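Alpha-1,2-Mannosidase (Trichoderma reesei, PDB 1HCU) probably trims alpha-1,2-linked mannose residues, up to four in succession, from high-mannose N-glycans as a calcium-dependent family 47 glycoside hydrolase. Local coordinates at residues A[285-290]-A[343-348]; A[366-371]-A[380-385]. One frame throughout, in Å; residues are numbered along the deposited sequence.

From the N terminus, the chain first reaches 285-290, the connection between antiparallel strands 281-282 and 292-297. Contact 1 closes a loop of 52 residues that holds strands 292-297 and 300-306 and helices 312-323 and 326-344, and so ties a strand connection to the end of a long helix. After strand 354-356, contact 2 closes a much shorter loop of eight residues, almost all in helix 373-379, and joins the loop before that helix to strand 382-383 just after it. The two loops follow in series, neither nesting nor crossing. The centres of the two contacts lie about 12 Å apart, and they meet where Gly380 packs against Thr286 and Arg287, with Gly380 CA 3.4 Å from Arg287 CG.

Contact 1 (A[285-290]-A[343-348]); sequences STRKDL and YTQTAS
Just past helix 326-344, Gln345 meets Arg287 through a single polar bond: Arg287 NH1 donates to Gln345 OE1 at 3.0 Å. The glutamine chain runs out straight beyond CG (chi2 -173°), which carries its amide across to the arginine. The oxygen lies at the edge of the guanidinium, nearly in its plane, but the amide is turned 63° against that plane and the N-H...O angle is a bent 136°. Seen from the amide, NH1 is tilted well out of the carbonyl plane. Gln345 NE2 turns back to the carbonyl of Gly341 in the last turn of the helix, which fixes the amide rotation. Family 47 enzymes are (alpha/alpha)7 barrels, and here a helix end on the surface is joined to the loop linking two antiparallel strands. That loop makes a type I turn from Arg287 to Leu290, across which Arg287 grips Asp289 side-on in a salt bridge with two N-H...O bonds, NE 3.2 Å from Asp289 OD1 and NH2 3.3 Å from Asp289 OD2, each oxygen using its syn lone pair. Arg287 NH1 also bonds Ser378 O. With an alanine at this position, the Asp289 carboxylate would probably lose its arginine partner, and Gln345 OE1 and Ser378 O a shared donor.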
loop_
_atom_site.group_PDB
_atom_site.type_symbol
_atom_site.label_atom_id
_atom_site.label_comp_id
_atom_site.label_asym_id
_atom_site.label_seq_id
_atom_site.Cartn_x
_atom_site.Cartn_y
_atom_site.Cartn_z
ATOM N N SER A 285 -6.747 -7.763 -26.247
ATOM C CA SER A 285 -6.892 -8.274 -27.599
ATOM C C SER A 285 -5.834 -7.734 -28.577
ATOM O O SER A 285 -5.438 -8.434 -29.500
ATOM C CB SER A 285 -8.306 -7.977 -28.127
ATOM O OG SER A 285 -8.561 -6.584 -28.211
ATOM N N THR A 286 -5.369 -6.504 -28.371
ATOM C CA THR A 286 -4.367 -5.918 -29.266
ATOM C C THR A 286 -2.932 -6.155 -28.820
ATOM O O THR A 286 -1.996 -5.914 -29.581
ATOM C CB THR A 286 -4.553 -4.397 -29.409
ATOM O OG1 THR A 286 -4.625 -3.803 -28.103
ATOM C CG2 THR A 286 -5.811 -4.081 -30.195
ATOM N N ARG A 287 -2.768 -6.604 -27.578
ATOM C CA ARG A 287 -1.450 -6.889 -27.006
ATOM C C ARG A 287 -1.541 -8.122 -26.109
ATOM O O ARG A 287 -1.584 -8.012 -24.878
ATOM C CB ARG A 287 -0.944 -5.692 -26.186
ATOM C CG ARG A 287 -0.593 -4.444 -27.006
ATOM C CD ARG A 287 0.634 -4.664 -27.897
ATOM N NE ARG A 287 1.842 -4.889 -27.108
ATOM C CZ ARG A 287 2.549 -3.925 -26.521
ATOM N NH1 ARG A 287 2.182 -2.653 -26.639
ATOM N NH2 ARG A 287 3.613 -4.236 -25.795
ATOM N N LYS A 288 -1.573 -9.294 -26.731
ATOM C CA LYS A 288 -1.664 -10.547 -25.998
ATOM C C LYS A 288 -0.489 -10.755 -25.043
ATOM O O LYS A 288 -0.647 -11.361 -23.979
ATOM C CB LYS A 288 -1.746 -11.723 -26.973
ATOM C CG LYS A 288 -3.084 -12.438 -26.964
ATOM C CD LYS A 288 -4.017 -11.937 -28.029
ATOM C CE LYS A 288 -3.584 -12.420 -29.402
ATOM N NZ LYS A 288 -4.650 -12.122 -30.403
ATOM N N ASP A 289 0.686 -10.253 -25.422
ATOM C CA ASP A 289 1.887 -10.391 -24.599
ATOM C C ASP A 289 1.714 -9.743 -23.233
ATOM O O ASP A 289 2.501 -9.983 -22.317
ATOM C CB ASP A 289 3.122 -9.795 -25.310
ATOM C CG ASP A 289 2.934 -8.324 -25.725
ATOM O OD1 ASP A 289 2.145 -8.046 -26.666
ATOM O OD2 ASP A 289 3.585 -7.442 -25.109
ATOM N N LEU A 290 0.677 -8.928 -23.096
ATOM C CA LEU A 290 0.409 -8.253 -21.839
ATOM C C LEU A 290 -0.559 -9.037 -20.977
ATOM O O LEU A 290 -1.451 -9.717 -21.483
ATOM C CB LEU A 290 -0.182 -6.873 -22.105
ATOM C CG LEU A 290 0.710 -5.639 -22.003
ATOM C CD1 LEU A 290 2.134 -5.898 -22.460
ATOM C CD2 LEU A 290 0.059 -4.576 -22.836
ATOM N N TYR A 343 2.675 2.692 -17.996
ATOM C CA TYR A 343 3.487 3.853 -17.633
ATOM C C TYR A 343 4.238 4.304 -18.895
ATOM O O TYR A 343 4.068 5.422 -19.380
ATOM C CB TYR A 343 4.517 3.464 -16.565
ATOM C CG TYR A 343 4.180 3.832 -15.136
ATOM C CD1 TYR A 343 4.848 4.878 -14.498
ATOM C CD2 TYR A 343 3.218 3.122 -14.409
ATOM C CE1 TYR A 343 4.575 5.211 -13.178
ATOM C CE2 TYR A 343 2.934 3.448 -13.083
ATOM C CZ TYR A 343 3.617 4.496 -12.473
ATOM O OH TYR A 343 3.339 4.845 -11.173
ATOM N N THR A 344 5.053 3.388 -19.412
ATOM C CA THR A 344 5.909 3.598 -20.580
ATOM C C THR A 344 5.197 3.952 -21.889
ATOM O O THR A 344 5.815 4.506 -22.793
ATOM C CB THR A 344 6.807 2.330 -20.823
ATOM O OG1 THR A 344 7.837 2.625 -21.771
ATOM C CG2 THR A 344 5.970 1.176 -21.360
ATOM N N GLN A 345 3.905 3.663 -21.996
ATOM C CA GLN A 345 3.214 3.969 -23.243
ATOM C C GLN A 345 2.370 5.244 -23.280
ATOM O O GLN A 345 1.854 5.612 -24.342
ATOM C CB GLN A 345 2.392 2.754 -23.687
ATOM C CG GLN A 345 3.263 1.512 -23.851
ATOM C CD GLN A 345 2.523 0.328 -24.442
ATOM O OE1 GLN A 345 2.416 0.194 -25.665
ATOM N NE2 GLN A 345 1.997 -0.538 -23.573
ATOM N N THR A 346 2.228 5.933 -22.151
ATOM C CA THR A 346 1.461 7.176 -22.162
ATOM C C THR A 346 2.394 8.295 -22.623
ATOM O O THR A 346 3.604 8.091 -22.752
ATOM C CB THR A 346 0.906 7.552 -20.763
ATOM O OG1 THR A 346 1.995 7.818 -19.868
ATOM C CG2 THR A 346 0.048 6.417 -20.205
ATOM N N ALA A 347 1.837 9.477 -22.860
ATOM C CA ALA A 347 2.640 10.605 -23.301
ATOM C C ALA A 347 3.536 11.096 -22.166
ATOM O O ALA A 347 4.669 11.507 -22.399
ATOM C CB ALA A 347 1.737 11.735 -23.799
ATOM N N SER A 348 3.047 11.039 -20.933
ATOM C CA SER A 348 3.862 11.497 -19.812
ATOM C C SER A 348 4.812 10.412 -19.288
ATOM O O SER A 348 5.751 10.708 -18.543
ATOM C CB SER A 348 2.975 11.974 -18.663
ATOM O OG SER A 348 2.243 10.893 -18.114
#

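Contact 2 (A[366-371]-A[380-385]); sequences GSPPSS and GFWVTA
Gly366 begins the contact at the benzo end of the Trp382 indole, its carbonyl carbon C 4.0 Å from Trp382 CH2. Ser367 adds backbone alone: its N comes within 3.8 Å of Trp382 CH2 and its carbonyl carbon lies over the rim of the indole face, while its CB points away. Pro368 then sits squarely on the same face. Its CA is 3.8 Å from the centroid of the six-membered ring and 14° off the normal, a CH-pi contact, and the two side chains cross at about a right angle, bringing Pro368 CG 3.4 Å from Trp382 CE3. Pro369 carries the cover on to the pyrrole half, where CD lies 3.6 Å from the centroid of the five-membered ring, over the face, in a second CH-pi contact. Trp382 CG lies between the backbone N and the carbonyl carbon (chi1 65°), which holds the indole out toward the prolines. Tyr376, from the intervening helix 373-379, packs edge-to-face with the same indole, and Gln372 OE1 accepts from Val383 N. Trp382 and Ala356 are joined by backbone hydrogen bonds. The result is proline-on-tryptophan CH-pi stacking on a strand of the antiparallel sheet, next to a classic beta bulge in which Thr384 and Ala385 both face Gly354.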
loop_
_atom_site.group_PDB
_atom_site.type_symbol
_atom_site.label_atom_id
_atom_site.label_comp_id
_atom_site.label_asym_id
_atom_site.label_seq_id
_atom_site.Cartn_x
_atom_site.Cartn_y
_atom_site.Cartn_z
ATOM N N GLY A 366 -15.326 -3.486 -23.079
ATOM C CA GLY A 366 -16.028 -2.593 -23.967
ATOM C C GLY A 366 -15.400 -2.441 -25.331
ATOM O O GLY A 366 -15.058 -3.401 -26.026
ATOM N N SER A 367 -15.268 -1.183 -25.707
ATOM C CA SER A 367 -14.683 -0.812 -26.963
ATOM C C SER A 367 -14.014 0.522 -26.687
ATOM O O SER A 367 -14.604 1.414 -26.074
ATOM C CB SER A 367 -15.768 -0.663 -28.028
ATOM O OG SER A 367 -15.190 -0.438 -29.301
ATOM N N PRO A 368 -12.762 0.668 -27.122
ATOM C CA PRO A 368 -12.009 1.905 -26.917
ATOM C C PRO A 368 -12.807 3.138 -27.320
ATOM O O PRO A 368 -13.454 3.148 -28.372
ATOM C CB PRO A 368 -10.796 1.723 -27.825
ATOM C CG PRO A 368 -10.609 0.255 -27.853
ATOM C CD PRO A 368 -12.007 -0.281 -27.955
ATOM N N PRO A 369 -12.793 4.187 -26.483
ATOM C CA PRO A 369 -13.538 5.384 -26.871
ATOM C C PRO A 369 -12.886 5.888 -28.163
ATOM O O PRO A 369 -11.672 5.759 -28.344
ATOM C CB PRO A 369 -13.342 6.327 -25.677
ATOM C CG PRO A 369 -12.089 5.826 -25.028
ATOM C CD PRO A 369 -12.225 4.333 -25.138
ATOM N N SER A 370 -13.692 6.433 -29.066
ATOM C CA SER A 370 -13.199 6.908 -30.352
ATOM C C SER A 370 -11.849 7.634 -30.328
ATOM O O SER A 370 -11.003 7.402 -31.190
ATOM C CB SER A 370 -14.257 7.798 -30.997
ATOM O OG SER A 370 -14.673 8.795 -30.081
ATOM N N SER A 371 -11.637 8.505 -29.350
ATOM C CA SER A 371 -10.382 9.253 -29.275
ATOM C C SER A 371 -9.156 8.378 -28.984
ATOM O O SER A 371 -8.033 8.735 -29.340
ATOM C CB SER A 371 -10.477 10.347 -28.202
ATOM O OG SER A 371 -10.483 9.782 -26.902
ATOM N N GLY A 380 -2.433 -1.483 -26.086
ATOM C CA GLY A 380 -3.028 -2.629 -25.431
ATOM C C GLY A 380 -3.995 -2.278 -24.313
ATOM O O GLY A 380 -4.416 -3.155 -23.560
ATOM N N PHE A 381 -4.353 -1.002 -24.194
ATOM C CA PHE A 381 -5.294 -0.569 -23.161
ATOM C C PHE A 381 -5.737 0.861 -23.439
ATOM O O PHE A 381 -5.119 1.562 -24.237
ATOM C CB PHE A 381 -4.618 -0.640 -21.776
ATOM C CG PHE A 381 -3.557 0.426 -21.547
ATOM C CD1 PHE A 381 -3.890 1.651 -20.968
ATOM C CD2 PHE A 381 -2.234 0.209 -21.928
ATOM C CE1 PHE A 381 -2.917 2.648 -20.769
ATOM C CE2 PHE A 381 -1.257 1.190 -21.738
ATOM C CZ PHE A 381 -1.597 2.416 -21.156
ATOM N N TRP A 382 -6.830 1.286 -22.821
ATOM C CA TRP A 382 -7.250 2.670 -22.963
ATOM C C TRP A 382 -7.491 3.205 -21.559
ATOM O O TRP A 382 -7.733 2.439 -20.622
ATOM C CB TRP A 382 -8.485 2.812 -23.861
ATOM C CG TRP A 382 -9.733 2.209 -23.369
ATOM C CD1 TRP A 382 -10.654 2.783 -22.542
ATOM C CD2 TRP A 382 -10.256 0.930 -23.731
ATOM N NE1 TRP A 382 -11.726 1.944 -22.372
ATOM C CE2 TRP A 382 -11.512 0.798 -23.089
ATOM C CE3 TRP A 382 -9.789 -0.117 -24.538
ATOM C CZ2 TRP A 382 -12.310 -0.341 -23.229
ATOM C CZ3 TRP A 382 -10.579 -1.250 -24.682
ATOM C CH2 TRP A 382 -11.830 -1.354 -24.028
ATOM N N VAL A 383 -7.395 4.518 -21.409
ATOM C CA VAL A 383 -7.552 5.158 -20.111
ATOM C C VAL A 383 -8.990 5.487 -19.767
ATOM O O VAL A 383 -9.725 6.018 -20.594
ATOM C CB VAL A 383 -6.743 6.469 -20.045
ATOM C CG1 VAL A 383 -6.761 7.026 -18.626
ATOM C CG2 VAL A 383 -5.322 6.222 -20.519
ATOM N N THR A 384 -9.370 5.179 -18.531
ATOM C CA THR A 384 -10.712 5.453 -18.035
ATOM C C THR A 384 -10.631 6.510 -16.925
ATOM O O THR A 384 -11.586 7.249 -16.684
ATOM C CB THR A 384 -11.381 4.170 -17.473
ATOM O OG1 THR A 384 -10.550 3.602 -16.459
ATOM C CG2 THR A 384 -11.594 3.134 -18.581
ATOM N N ALA A 385 -9.480 6.571 -16.256
ATOM C CA ALA A 385 -9.240 7.530 -15.178
ATOM C C ALA A 385 -7.813 8.009 -15.399
ATOM O O ALA A 385 -6.857 7.354 -14.984
ATOM C CB ALA A 385 -9.370 6.852 -13.825
#